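Long-range contacts in alpha-L-rhamnosidase (Aspergillus terreus, PDB 6GSZ), which probably hydrolyses terminal non-reducing alpha-L-rhamnose residues of alpha-L-rhamnosides, as a calcium-binding glycoside hydrolase: residues E20-V25 / V65-S70; S70-G75 / V99-G104; Y690-G695 / E723-L728; L728-M733 / E740-M745. One frame throughout, in Å; residues are numbered along the deposited sequence. Where two conformers were deposited one is given.

Interaction 1: residues E20-V25 / V65-S70; sequences ETQPRV and VPWPSS
Trp67 packs tightly against the backbone of Gln22 and Pro23, its CB lying 3.2 Å from Pro23 O. With CG anti to the backbone N (chi1 178°), the indole runs back alongside the proline ring, both side chains pointing the same way. Pro23 CD sits over one face, 3.9 Å above the plane and toward the rim, while Pro68 CD and Ser69 N take the opposite face. Val25 CG2 meets the benzo edge near the ring plane, 4.2 Å from Trp67 CE3. Trp67 NE1 donates to Ser70 O at 2.9 Å, which, with the packing on both faces, holds the indole's rotation; the oxygen lies in the ring plane, yet the donor stands above the carbonyl plane. Pro23 O is buried here without a polar partner. Val25 and Val65 form an antiparallel hydrogen-bonded pair, Val25 N to Val65 O at 2.9 Å and Val65 N to Val25 O at 2.8 Å. The Gln22 side is looser and solvated: one water links Gln22 O to Trp67 N, and another spans Gln22 OE1 and Ser69 O. Arg24 turns its guanidinium away to Asp544 and Glu10. Phe9 of strand 3-9 and Val45 of strand 38-46 also touch Trp67, consistent with a core position in the immunoglobulin-like N-terminal domain.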
loop_
_atom_site.group_PDB
_atom_site.type_symbol
_atom_site.label_atom_id
_atom_site.label_comp_id
_atom_site.label_asym_id
_atom_site.label_seq_id
_atom_site.Cartn_x
_atom_site.Cartn_y
_atom_site.Cartn_z
ATOM N N GLU A 20 6.593 -14.462 14.428
ATOM C CA GLU A 20 5.638 -15.264 15.228
ATOM C C GLU A 20 6.220 -16.662 15.470
ATOM O O GLU A 20 6.649 -17.323 14.537
ATOM C CB GLU A 20 4.287 -15.417 14.520
ATOM C CG GLU A 20 3.597 -14.096 14.296
ATOM C CD GLU A 20 4.001 -13.318 13.042
ATOM O OE1 GLU A 20 4.533 -13.954 12.087
ATOM O OE2 GLU A 20 3.670 -12.108 13.004
ATOM N N THR A 21 6.168 -17.124 16.713
ATOM C CA THR A 21 6.527 -18.518 17.035
ATOM C C THR A 21 5.278 -19.411 17.031
ATOM O O THR A 21 5.428 -20.650 16.958
ATOM C CB THR A 21 7.172 -18.607 18.411
ATOM O OG1 THR A 21 6.262 -18.134 19.400
ATOM C CG2 THR A 21 8.462 -17.829 18.449
ATOM N N GLN A 22 4.083 -18.798 17.069
ATOM C CA GLN A 22 2.797 -19.540 17.013
ATOM C C GLN A 22 1.962 -18.881 15.915
ATOM O O GLN A 22 0.882 -18.332 16.175
ATOM C CB GLN A 22 2.099 -19.538 18.377
ATOM C CG GLN A 22 2.913 -20.199 19.479
ATOM C CD GLN A 22 2.267 -20.076 20.833
ATOM O OE1 GLN A 22 1.449 -20.888 21.209
ATOM N NE2 GLN A 22 2.564 -19.016 21.523
ATOM N N PRO A 23 2.409 -18.901 14.645
ATOM C CA PRO A 23 1.715 -18.175 13.579
ATOM C C PRO A 23 0.350 -18.803 13.304
ATOM O O PRO A 23 0.239 -20.046 13.212
ATOM C CB PRO A 23 2.642 -18.340 12.371
ATOM C CG PRO A 23 3.379 -19.607 12.655
ATOM C CD PRO A 23 3.622 -19.576 14.155
ATOM N N ARG A 24 -0.661 -17.948 13.101
ATOM C CA ARG A 24 -1.983 -18.432 12.712
ATOM C C ARG A 24 -1.929 -18.892 11.259
ATOM O O ARG A 24 -1.104 -18.418 10.471
ATOM C CB ARG A 24 -3.020 -17.323 12.954
ATOM C CG ARG A 24 -3.180 -16.980 14.438
ATOM C CD ARG A 24 -4.032 -15.761 14.643
ATOM N NE ARG A 24 -3.402 -14.580 14.099
ATOM C CZ ARG A 24 -4.029 -13.461 13.776
ATOM N NH1 ARG A 24 -5.341 -13.366 13.976
ATOM N NH2 ARG A 24 -3.371 -12.432 13.230
ATOM N N VAL A 25 -2.864 -19.795 10.912
ATOM C CA VAL A 25 -2.887 -20.479 9.643
ATOM C C VAL A 25 -4.210 -20.170 8.947
ATOM O O VAL A 25 -5.268 -20.188 9.568
ATOM C CB VAL A 25 -2.686 -22.002 9.816
ATOM C CG1 VAL A 25 -2.503 -22.678 8.472
ATOM C CG2 VAL A 25 -1.525 -22.292 10.769
ATOM N N VAL A 65 -6.654 -19.529 11.960
ATOM C CA VAL A 65 -6.851 -20.524 13.013
ATOM C C VAL A 65 -5.550 -20.672 13.791
ATOM O O VAL A 65 -4.489 -20.235 13.328
ATOM C CB VAL A 65 -7.312 -21.884 12.452
ATOM C CG1 VAL A 65 -8.492 -21.721 11.480
ATOM C CG2 VAL A 65 -6.181 -22.657 11.808
ATOM N N PRO A 66 -5.565 -21.235 15.014
ATOM C CA PRO A 66 -4.349 -21.328 15.800
ATOM C C PRO A 66 -3.256 -22.242 15.251
ATOM O O PRO A 66 -3.512 -23.207 14.549
ATOM C CB PRO A 66 -4.825 -21.866 17.153
ATOM C CG PRO A 66 -6.307 -21.560 17.180
ATOM C CD PRO A 66 -6.742 -21.729 15.733
ATOM N N TRP A 67 -2.002 -21.820 15.494
ATOM C CA TRP A 67 -0.888 -22.746 15.297
ATOM C C TRP A 67 -1.120 -23.975 16.175
ATOM O O TRP A 67 -1.336 -23.808 17.365
ATOM C CB TRP A 67 0.404 -22.032 15.679
ATOM C CG TRP A 67 1.625 -22.897 15.578
ATOM C CD1 TRP A 67 2.373 -23.396 16.619
ATOM C CD2 TRP A 67 2.221 -23.387 14.369
ATOM N NE1 TRP A 67 3.393 -24.176 16.132
ATOM C CE2 TRP A 67 3.332 -24.176 14.762
ATOM C CE3 TRP A 67 1.913 -23.252 13.014
ATOM C CZ2 TRP A 67 4.114 -24.837 13.822
ATOM C CZ3 TRP A 67 2.703 -23.897 12.094
ATOM C CH2 TRP A 67 3.788 -24.684 12.499
ATOM N N PRO A 68 -1.113 -25.187 15.618
ATOM C CA PRO A 68 -1.498 -26.364 16.413
ATOM C C PRO A 68 -0.377 -27.108 17.141
ATOM O O PRO A 68 -0.611 -28.000 17.913
ATOM C CB PRO A 68 -2.080 -27.299 15.337
ATOM C CG PRO A 68 -1.227 -26.980 14.113
ATOM C CD PRO A 68 -1.032 -25.472 14.176
ATOM N N SER A 69 0.871 -26.740 16.859
ATOM C CA SER A 69 2.024 -27.506 17.372
ATOM C C SER A 69 2.697 -26.699 18.500
ATOM O O SER A 69 2.185 -25.665 18.971
ATOM C CB SER A 69 2.941 -27.856 16.198
ATOM O OG SER A 69 4.091 -28.609 16.578
ATOM N N SER A 70 3.831 -27.205 18.997
ATOM C CA SER A 70 4.608 -26.441 19.953
ATOM C C SER A 70 5.194 -25.214 19.238
ATOM O O SER A 70 5.336 -25.196 18.015
ATOM C CB SER A 70 5.707 -27.278 20.557
ATOM O OG SER A 70 6.461 -27.854 19.523
HETATM O O HOH W 1 -1.646 -19.379 17.068
HETATM O O HOH W 2 2.042 -23.602 20.637
#

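Interaction 2: residues S70-G75 / V99-G104; sequences SPLQSG and VTVEPG
Leu72 and Pro103 make the apolar part of this contact, their side chains crossing at about a right angle with Leu72 CB 3.5 Å from Pro103 CG. Because Leu72 CG stands anti to the carbonyl carbon (chi1 -63°), the branch reaches along the strand, and Leu72 CD1 comes 4.0 Å from Val101 CG1. Gln73 O approaches the same proline ring atoms, 3.5 Å from Pro103 CD. Two direct hydrogen bonds come from Ser74 and Gly75. Ser74 OG donates to Gly104 O at 2.7 Å, and its CA-H leans on the same oxygen; Gly75 N donates to Pro103 O at 2.9 Å, from well above the carbonyl plane and with an N-H...O angle of 149°. The pair ties two successive carbonyls at the end of the strand to two successive residues of the loop. Gly75 itself has a positive phi of 74°, a conformation that glycine adopts readily. Water-mediated bonding completes the set: one water donates to both Gly75 O and Glu102 OE2, 2.8 Å from each. The extended Glu102 chain carries its carboxylate to Arg148, with which it forms a salt bridge. Segment 70-75 thus packs against the end of strand 99-103, which is flanked in its sheet by strands 15-18 and 78-86; Ala78 of the latter touches both Leu72 and Val101, while Phe9 of strand 3-9 packs on Val101.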
loop_
_atom_site.group_PDB
_atom_site.type_symbol
_atom_site.label_atom_id
_atom_site.label_comp_id
_atom_site.label_asym_id
_atom_site.label_seq_id
_atom_site.Cartn_x
_atom_site.Cartn_y
_atom_site.Cartn_z
ATOM N N SER A 70 3.831 -27.205 18.997
ATOM C CA SER A 70 4.608 -26.441 19.953
ATOM C C SER A 70 5.194 -25.214 19.238
ATOM O O SER A 70 5.336 -25.196 18.015
ATOM C CB SER A 70 5.707 -27.278 20.557
ATOM O OG SER A 70 6.461 -27.854 19.523
ATOM N N PRO A 71 5.490 -24.146 19.979
ATOM C CA PRO A 71 6.084 -22.938 19.371
ATOM C C PRO A 71 7.362 -23.217 18.581
ATOM O O PRO A 71 8.170 -24.064 18.967
ATOM C CB PRO A 71 6.363 -22.021 20.563
ATOM C CG PRO A 71 5.418 -22.517 21.648
ATOM C CD PRO A 71 5.323 -24.012 21.435
ATOM N N LEU A 72 7.474 -22.570 17.433
ATOM C CA LEU A 72 8.697 -22.638 16.637
ATOM C C LEU A 72 9.801 -21.800 17.294
ATOM O O LEU A 72 9.566 -20.750 17.849
ATOM C CB LEU A 72 8.411 -22.137 15.220
ATOM C CG LEU A 72 7.408 -22.968 14.427
ATOM C CD1 LEU A 72 6.881 -22.186 13.247
ATOM C CD2 LEU A 72 8.036 -24.272 13.972
ATOM N N GLN A 73 11.016 -22.330 17.234
ATOM C CA GLN A 73 12.209 -21.596 17.709
ATOM C C GLN A 73 12.768 -20.681 16.597
ATOM O O GLN A 73 12.520 -20.879 15.397
ATOM C CB GLN A 73 13.221 -22.647 18.194
ATOM C CG GLN A 73 12.715 -23.429 19.399
ATOM C CD GLN A 73 13.744 -24.374 19.963
ATOM O OE1 GLN A 73 14.936 -24.152 19.841
ATOM N NE2 GLN A 73 13.288 -25.437 20.590
ATOM N N SER A 74 13.671 -19.767 16.984
ATOM C CA SER A 74 14.395 -18.940 16.025
ATOM C C SER A 74 15.128 -19.840 15.031
ATOM O O SER A 74 15.866 -20.771 15.450
ATOM C CB SER A 74 15.382 -18.067 16.782
ATOM O OG SER A 74 16.215 -17.378 15.850
ATOM N N GLY A 75 14.948 -19.582 13.730
ATOM C CA GLY A 75 15.617 -20.359 12.702
ATOM C C GLY A 75 15.077 -21.764 12.484
ATOM O O GLY A 75 15.639 -22.516 11.673
ATOM N N VAL A 99 3.869 -26.080 2.349
ATOM C CA VAL A 99 4.497 -24.774 2.506
ATOM C C VAL A 99 5.388 -24.830 3.749
ATOM O O VAL A 99 5.221 -25.655 4.610
ATOM C CB VAL A 99 3.426 -23.676 2.676
ATOM C CG1 VAL A 99 2.592 -23.488 1.425
ATOM C CG2 VAL A 99 2.512 -23.917 3.868
ATOM N N THR A 100 6.334 -23.888 3.827
ATOM C CA THR A 100 7.245 -23.813 4.963
ATOM C C THR A 100 6.973 -22.547 5.796
ATOM O O THR A 100 6.455 -21.523 5.312
ATOM C CB THR A 100 8.712 -23.846 4.498
ATOM O OG1 THR A 100 8.945 -22.784 3.574
ATOM C CG2 THR A 100 9.040 -25.174 3.849
ATOM N N VAL A 101 7.346 -22.637 7.061
ATOM C CA VAL A 101 7.256 -21.525 7.997
ATOM C C VAL A 101 8.463 -21.571 8.939
ATOM O O VAL A 101 8.847 -22.627 9.387
ATOM C CB VAL A 101 5.910 -21.553 8.742
ATOM C CG1 VAL A 101 5.681 -22.865 9.476
ATOM C CG2 VAL A 101 5.779 -20.381 9.696
ATOM N N GLU A 102 9.095 -20.411 9.161
ATOM C CA GLU A 102 10.357 -20.378 9.917
ATOM C C GLU A 102 10.508 -19.010 10.562
ATOM O O GLU A 102 10.550 -17.998 9.850
ATOM C CB GLU A 102 11.491 -20.586 8.918
ATOM C CG GLU A 102 12.858 -20.566 9.546
ATOM C CD GLU A 102 13.970 -20.831 8.538
ATOM O OE1 GLU A 102 13.766 -21.645 7.607
ATOM O OE2 GLU A 102 15.062 -20.191 8.671
ATOM N N PRO A 103 10.580 -18.912 11.891
ATOM C CA PRO A 103 10.850 -17.626 12.516
ATOM C C PRO A 103 12.275 -17.142 12.242
ATOM O O PRO A 103 13.199 -17.943 12.036
ATOM C CB PRO A 103 10.664 -17.890 14.007
ATOM C CG PRO A 103 9.793 -19.130 14.050
ATOM C CD PRO A 103 10.314 -19.966 12.899
ATOM N N GLY A 104 12.423 -15.818 12.342
ATOM C CA GLY A 104 13.713 -15.143 12.225
ATOM C C GLY A 104 14.466 -15.107 13.546
ATOM O O GLY A 104 14.468 -16.052 14.320
HETATM O O HOH W 3 17.142 -21.887 9.402
#

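Interaction 3: residues Y690-G695 / E723-L728; sequences YKVGTG and EVPSWL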
loop_
_atom_site.group_PDB
_atom_site.type_symbol
_atom_site.label_atom_id
_atom_site.label_comp_id
_atom_site.label_asym_id
_atom_site.label_seq_id
_atom_site.Cartn_x
_atom_site.Cartn_y
_atom_site.Cartn_z
ATOM N N TYR A 690 -23.896 17.919 -12.677
ATOM C CA TYR A 690 -23.375 16.631 -12.197
ATOM C C TYR A 690 -21.849 16.635 -12.006
ATOM O O TYR A 690 -21.255 15.570 -11.842
ATOM C CB TYR A 690 -23.797 15.464 -13.096
ATOM C CG TYR A 690 -25.295 15.249 -13.082
ATOM C CD1 TYR A 690 -25.911 14.507 -12.083
ATOM C CD2 TYR A 690 -26.115 15.828 -14.048
ATOM C CE1 TYR A 690 -27.284 14.307 -12.056
ATOM C CE2 TYR A 690 -27.494 15.638 -14.026
ATOM C CZ TYR A 690 -28.075 14.863 -13.034
ATOM O OH TYR A 690 -29.426 14.618 -12.994
ATOM N N LYS A 691 -21.243 17.808 -11.958
ATOM C CA LYS A 691 -19.810 17.924 -11.682
ATOM C C LYS A 691 -19.577 17.723 -10.188
ATOM O O LYS A 691 -20.372 18.126 -9.324
ATOM C CB LYS A 691 -19.285 19.288 -12.115
ATOM C CG LYS A 691 -19.370 19.513 -13.612
ATOM C CD LYS A 691 -19.071 20.923 -14.050
ATOM C CE LYS A 691 -19.008 21.025 -15.558
ATOM N NZ LYS A 691 -20.108 21.857 -16.095
ATOM N N VAL A 692 -18.469 17.063 -9.876
ATOM C CA VAL A 692 -18.115 16.744 -8.487
ATOM C C VAL A 692 -17.839 18.042 -7.745
ATOM O O VAL A 692 -17.208 18.968 -8.295
ATOM C CB VAL A 692 -16.884 15.828 -8.391
ATOM C CG1 VAL A 692 -17.017 14.601 -9.255
ATOM C CG2 VAL A 692 -15.601 16.569 -8.712
ATOM N N GLY A 693 -18.262 18.101 -6.487
ATOM C CA GLY A 693 -18.141 19.272 -5.672
ATOM C C GLY A 693 -17.460 19.038 -4.331
ATOM O O GLY A 693 -17.392 19.936 -3.528
ATOM N N THR A 694 -16.915 17.834 -4.156
ATOM C CA THR A 694 -16.291 17.385 -2.899
ATOM C C THR A 694 -14.759 17.457 -2.979
ATOM O O THR A 694 -14.196 17.172 -4.010
ATOM C CB THR A 694 -16.767 15.962 -2.603
ATOM O OG1 THR A 694 -16.526 15.135 -3.752
ATOM C CG2 THR A 694 -18.231 15.875 -2.218
ATOM N N GLY A 695 -14.138 17.717 -1.815
ATOM C CA GLY A 695 -12.708 17.489 -1.619
ATOM C C GLY A 695 -12.442 16.157 -0.926
ATOM O O GLY A 695 -13.238 15.213 -1.026
ATOM N N GLU A 723 -16.395 16.596 -18.339
ATOM C CA GLU A 723 -15.881 17.948 -18.180
ATOM C C GLU A 723 -15.359 18.150 -16.760
ATOM O O GLU A 723 -15.761 17.492 -15.848
ATOM C CB GLU A 723 -16.944 19.000 -18.535
ATOM C CG GLU A 723 -17.364 18.962 -19.988
ATOM C CD GLU A 723 -18.022 20.254 -20.448
ATOM O OE1 GLU A 723 -18.605 20.993 -19.582
ATOM O OE2 GLU A 723 -17.946 20.540 -21.666
ATOM N N VAL A 724 -14.397 19.061 -16.604
ATOM C CA VAL A 724 -13.806 19.334 -15.309
ATOM C C VAL A 724 -14.808 20.086 -14.440
ATOM O O VAL A 724 -15.535 20.959 -14.948
ATOM C CB VAL A 724 -12.493 20.112 -15.498
ATOM C CG1 VAL A 724 -12.712 21.529 -15.995
ATOM C CG2 VAL A 724 -11.660 20.156 -14.227
ATOM N N PRO A 725 -14.900 19.829 -13.115
ATOM C CA PRO A 725 -14.250 18.713 -12.410
ATOM C C PRO A 725 -15.077 17.418 -12.421
ATOM O O PRO A 725 -16.308 17.450 -12.180
ATOM C CB PRO A 725 -14.169 19.288 -10.984
ATOM C CG PRO A 725 -15.419 20.074 -10.809
ATOM C CD PRO A 725 -15.646 20.690 -12.178
ATOM N N SER A 726 -14.414 16.286 -12.640
ATOM C CA SER A 726 -15.026 14.969 -12.672
ATOM C C SER A 726 -13.909 13.925 -12.747
ATOM O O SER A 726 -12.740 14.263 -12.970
ATOM C CB SER A 726 -15.958 14.800 -13.864
ATOM O OG SER A 726 -15.209 14.850 -15.065
ATOM N N TRP A 727 -14.240 12.661 -12.565
ATOM C CA TRP A 727 -13.249 11.588 -12.733
ATOM C C TRP A 727 -12.842 11.376 -14.198
ATOM O O TRP A 727 -11.659 11.280 -14.517
ATOM C CB TRP A 727 -13.760 10.289 -12.143
ATOM C CG TRP A 727 -13.926 10.329 -10.665
ATOM C CD1 TRP A 727 -12.974 10.049 -9.736
ATOM C CD2 TRP A 727 -15.128 10.602 -9.925
ATOM N NE1 TRP A 727 -13.473 10.200 -8.473
ATOM C CE2 TRP A 727 -14.806 10.509 -8.558
ATOM C CE3 TRP A 727 -16.431 10.945 -10.287
ATOM C CZ2 TRP A 727 -15.738 10.746 -7.550
ATOM C CZ3 TRP A 727 -17.353 11.187 -9.293
ATOM C CH2 TRP A 727 -17.010 11.079 -7.946
ATOM N N LEU A 728 -13.821 11.311 -15.105
ATOM C CA LEU A 728 -13.509 10.945 -16.487
ATOM C C LEU A 728 -12.872 12.103 -17.240
ATOM O O LEU A 728 -12.266 11.856 -18.281
ATOM C CB LEU A 728 -14.767 10.450 -17.215
ATOM C CG LEU A 728 -15.374 9.185 -16.655
ATOM C CD1 LEU A 728 -16.490 8.674 -17.564
ATOM C CD2 LEU A 728 -14.347 8.109 -16.386
#
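A mainly apolar loop-to-loop contact, pinned by one backbone hydrogen bond, joins the link between helices 671-687 and 699-708 to the turn that leads into helix 727-732, within the six-hairpin glycosidase domain. Val692 is its hub. Val692 N donates to Pro725 O at 3.2 Å, with an N-H...O angle of 146°. CG1 of Val692, anti to the carbonyl carbon (chi1 -52°), is set over the face of the Trp727 six-membered ring, 3.9 Å from its centroid, in a CH-pi contact. The other branch slides past the proline, Val692 CG2 lying 3.8 Å from Pro725 CB. Lys691 crosses the proline ring at about a right angle, its CB 3.9 Å from Pro725 CD, and carries its amine toward the exposed Glu723; the salt bridge from Lys691 NZ to Glu723 OE1 is long at 3.9 Å. Lys691 and Val692 each have a second conformer, in which these side-chain contacts may differ. Trp727 NE1 bonds to Val764 O, and Ser726 N-caps the helix through Tyr729 N. The chemistry implies a contact resting on Val692 and the aliphatic part of Lys691 packed round Pro725, with the long ion pair probably adding little.

Interaction 4: residues L728-M733 / E740-M745; sequences LYQVVM and ERWDSM. With NAG (2-acetamido-2-deoxy-beta-D-glucopyranose), chain H.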
loop_
_atom_site.group_PDB
_atom_site.type_symbol
_atom_site.label_atom_id
_atom_site.label_comp_id
_atom_site.label_asym_id
_atom_site.label_seq_id
_atom_site.Cartn_x
_atom_site.Cartn_y
_atom_site.Cartn_z
ATOM N N LEU A 728 -13.821 11.311 -15.105
ATOM C CA LEU A 728 -13.509 10.945 -16.487
ATOM C C LEU A 728 -12.872 12.103 -17.240
ATOM O O LEU A 728 -12.266 11.856 -18.281
ATOM C CB LEU A 728 -14.767 10.450 -17.215
ATOM C CG LEU A 728 -15.374 9.185 -16.655
ATOM C CD1 LEU A 728 -16.490 8.674 -17.564
ATOM C CD2 LEU A 728 -14.347 8.109 -16.386
ATOM N N TYR A 729 -12.967 13.328 -16.718
ATOM C CA TYR A 729 -12.167 14.409 -17.311
ATOM C C TYR A 729 -10.699 13.989 -17.327
ATOM O O TYR A 729 -9.995 14.199 -18.298
ATOM C CB TYR A 729 -12.346 15.703 -16.530
ATOM C CG TYR A 729 -11.330 16.764 -16.840
ATOM C CD1 TYR A 729 -11.402 17.460 -18.021
ATOM C CD2 TYR A 729 -10.309 17.069 -15.959
ATOM C CE1 TYR A 729 -10.473 18.442 -18.323
ATOM C CE2 TYR A 729 -9.367 18.043 -16.231
ATOM C CZ TYR A 729 -9.451 18.737 -17.428
ATOM O OH TYR A 729 -8.529 19.703 -17.715
ATOM N N GLN A 730 -10.240 13.433 -16.202
ATOM C CA GLN A 730 -8.817 13.083 -16.116
ATOM C C GLN A 730 -8.488 11.981 -17.138
ATOM O O GLN A 730 -7.430 12.013 -17.754
ATOM C CB GLN A 730 -8.438 12.671 -14.682
ATOM C CG GLN A 730 -8.866 13.682 -13.641
ATOM C CD GLN A 730 -8.353 13.436 -12.243
ATOM O OE1 GLN A 730 -7.996 12.310 -11.891
ATOM N NE2 GLN A 730 -8.323 14.488 -11.422
ATOM N N VAL A 731 -9.450 11.089 -17.416
ATOM C CA VAL A 731 -9.285 10.002 -18.377
ATOM C C VAL A 731 -9.207 10.560 -19.822
ATOM O O VAL A 731 -8.334 10.182 -20.633
ATOM C CB VAL A 731 -10.430 8.972 -18.227
ATOM C CG1 VAL A 731 -10.354 7.927 -19.320
ATOM C CG2 VAL A 731 -10.351 8.281 -16.855
ATOM N N VAL A 732 -10.125 11.451 -20.173
ATOM C CA VAL A 732 -10.185 11.956 -21.541
ATOM C C VAL A 732 -9.028 12.931 -21.789
ATOM O O VAL A 732 -8.741 13.181 -22.950
ATOM C CB VAL A 732 -11.567 12.527 -21.917
ATOM C CG1 VAL A 732 -12.672 11.494 -21.739
ATOM C CG2 VAL A 732 -11.893 13.830 -21.207
ATOM N N MET A 733 -8.357 13.424 -20.733
ATOM C CA MET A 733 -7.136 14.241 -20.872
ATOM C C MET A 733 -5.881 13.353 -20.932
ATOM O O MET A 733 -4.762 13.847 -20.836
ATOM C CB MET A 733 -7.034 15.215 -19.704
ATOM C CG MET A 733 -8.084 16.302 -19.734
ATOM S SD MET A 733 -7.880 17.435 -21.121
ATOM C CE MET A 733 -6.366 18.261 -20.659
ATOM N N GLU A 740 -4.049 14.422 -8.025
ATOM C CA GLU A 740 -4.245 15.066 -6.731
ATOM C C GLU A 740 -5.435 16.023 -6.754
ATOM O O GLU A 740 -6.264 15.998 -5.840
ATOM C CB GLU A 740 -2.960 15.798 -6.381
ATOM C CG GLU A 740 -2.954 16.574 -5.080
ATOM C CD GLU A 740 -1.621 17.219 -4.736
ATOM O OE1 GLU A 740 -0.900 17.627 -5.680
ATOM O OE2 GLU A 740 -1.348 17.320 -3.504
ATOM N N ARG A 741 -5.424 16.934 -7.727
ATOM C CA ARG A 741 -6.466 17.893 -7.916
ATOM C C ARG A 741 -7.413 17.402 -9.019
ATOM O O ARG A 741 -6.993 16.781 -9.991
ATOM C CB ARG A 741 -5.887 19.198 -8.441
ATOM C CG ARG A 741 -4.854 19.828 -7.525
ATOM C CD ARG A 741 -4.176 21.003 -8.191
ATOM N NE ARG A 741 -3.354 21.791 -7.267
ATOM C CZ ARG A 741 -3.823 22.688 -6.392
ATOM N NH1 ARG A 741 -5.123 23.033 -6.374
ATOM N NH2 ARG A 741 -2.980 23.246 -5.533
ATOM N N TRP A 742 -8.692 17.752 -8.895
ATOM C CA TRP A 742 -9.622 17.469 -10.002
ATOM C C TRP A 742 -9.022 18.026 -11.306
ATOM O O TRP A 742 -9.048 17.373 -12.388
ATOM C CB TRP A 742 -11.024 18.032 -9.708
ATOM C CG TRP A 742 -11.659 17.390 -8.510
ATOM C CD1 TRP A 742 -11.893 17.931 -7.293
ATOM C CD2 TRP A 742 -12.165 16.058 -8.462
ATOM N NE1 TRP A 742 -12.488 17.013 -6.460
ATOM C CE2 TRP A 742 -12.628 15.843 -7.150
ATOM C CE3 TRP A 742 -12.193 14.998 -9.383
ATOM C CZ2 TRP A 742 -13.232 14.655 -6.772
ATOM C CZ3 TRP A 742 -12.783 13.818 -8.997
ATOM C CH2 TRP A 742 -13.258 13.646 -7.696
ATOM N N ASP A 743 -8.404 19.202 -11.185
ATOM C CA ASP A 743 -7.861 19.945 -12.337
ATOM C C ASP A 743 -6.323 20.024 -12.262
ATOM O O ASP A 743 -5.764 21.090 -12.508
ATOM C CB ASP A 743 -8.482 21.363 -12.415
ATOM C CG ASP A 743 -8.339 22.196 -11.143
ATOM O OD1 ASP A 743 -7.853 21.653 -10.103
ATOM O OD2 ASP A 743 -8.813 23.335 -11.137
ATOM N N SER A 744 -5.613 18.922 -11.977
ATOM C CA SER A 744 -4.146 19.004 -11.957
ATOM C C SER A 744 -3.666 19.504 -13.318
ATOM O O SER A 744 -2.659 20.211 -13.391
ATOM C CB SER A 744 -3.497 17.692 -11.606
ATOM O OG SER A 744 -3.496 17.455 -10.196
ATOM N N MET A 745 -4.336 19.076 -14.397
ATOM C CA MET A 745 -4.147 19.695 -15.735
ATOM C C MET A 745 -5.440 20.424 -16.124
ATOM O O MET A 745 -6.539 19.885 -15.902
ATOM C CB MET A 745 -3.840 18.640 -16.803
ATOM C CG MET A 745 -3.528 19.183 -18.197
ATOM S SD MET A 745 -2.862 17.879 -19.286
ATOM C CE MET A 745 -1.207 17.714 -18.588
HETATM C C1 NAG H . -4.345 12.951 -25.782
HETATM C C2 NAG H . -3.883 14.413 -25.962
HETATM C C3 NAG H . -4.278 14.906 -27.339
HETATM C C4 NAG H . -3.774 13.928 -28.391
HETATM C C5 NAG H . -4.192 12.488 -28.068
HETATM C C6 NAG H . -3.571 11.512 -29.049
HETATM C C7 NAG H . -3.642 15.856 -23.947
HETATM C C8 NAG H . -4.383 16.683 -22.932
HETATM N N2 NAG H . -4.395 15.304 -24.920
HETATM O O3 NAG H . -3.699 16.194 -27.560
HETATM O O4 NAG H . -4.311 14.325 -29.638
HETATM O O5 NAG H . -3.761 12.113 -26.754
HETATM O O6 NAG H . -3.945 10.192 -28.658
HETATM O O7 NAG H . -2.421 15.718 -23.813
#
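Tyr729 OH donates to Met745 O at 2.7 Å, the shortest polar bond between helix 727-732 and the loop 740-745. The acceptor lies at the ring edge, in the plane of the phenol, although the hydroxyl stands above the carbonyl plane of Met745. Tyr729 swings its ring away from its own backbone N (chi1 166°), toward the loop; Trp742 O also lies near its ring plane, 3.8 Å from Tyr729 CD2, and Met733 CG rests on one face. One residue further along the helix, Gln730 sends an extended chain to the same loop. Its NE2 donates to Trp742 O at 3.1 Å, almost straight at 174° and with the oxygen in the amide plane, but NE2 sits above the carbonyl plane, nearly at right angles to the C=O bond (C=O...N angle 102°). Arg741 O is as close (3.0 Å from Gln730 NE2) but too poorly angled for a hydrogen bond. Gln730 OE1 accepts from Trp739 N, which fixes the flip of the amide. Beyond the tyrosine the contact turns apolar: Met733, bent at chi2 and chi3, brings CE to within 3.8 Å of Met745 SD. The acetamide methyl of an N-acetylglucosamine lies against this pair, with C8 3.4 Å from Met733 CE. Glu740 touches the bound glucose and forms a salt bridge with Arg464. Two side chains of the helix thus bond to two loop carbonyls belonging to buried residues, implying that polar bonds tether loop to helix while Met733 and the sugar methyl close the apolar side against buried Met745.

How the interactions relate
The four contacts form two touching pairs. Interactions 1 and 2, with centres 10 Å apart, follow each other along the chain and share Ser70, both within the N-terminal immunoglobulin-like domain; Thr21 O probably accepts a hydrogen bond from Leu72 N, and Trp67 packs on Leu72. Interactions 3 and 4, with centres 9 Å apart, share Leu728 and helix 727-732 in the six-hairpin glycosidase domain, where Trp742 bridges them, packing on Val692, Pro725 and Trp727 and probably donating from NE1 to Thr694 O. Centres of different pairs lie 48 to 52 Å apart across the chain's centre. One pair thus joins N-terminal-domain loops and strand 99-103, the other helix-linking loops to the Glu740 segment at the glucose-binding pocket.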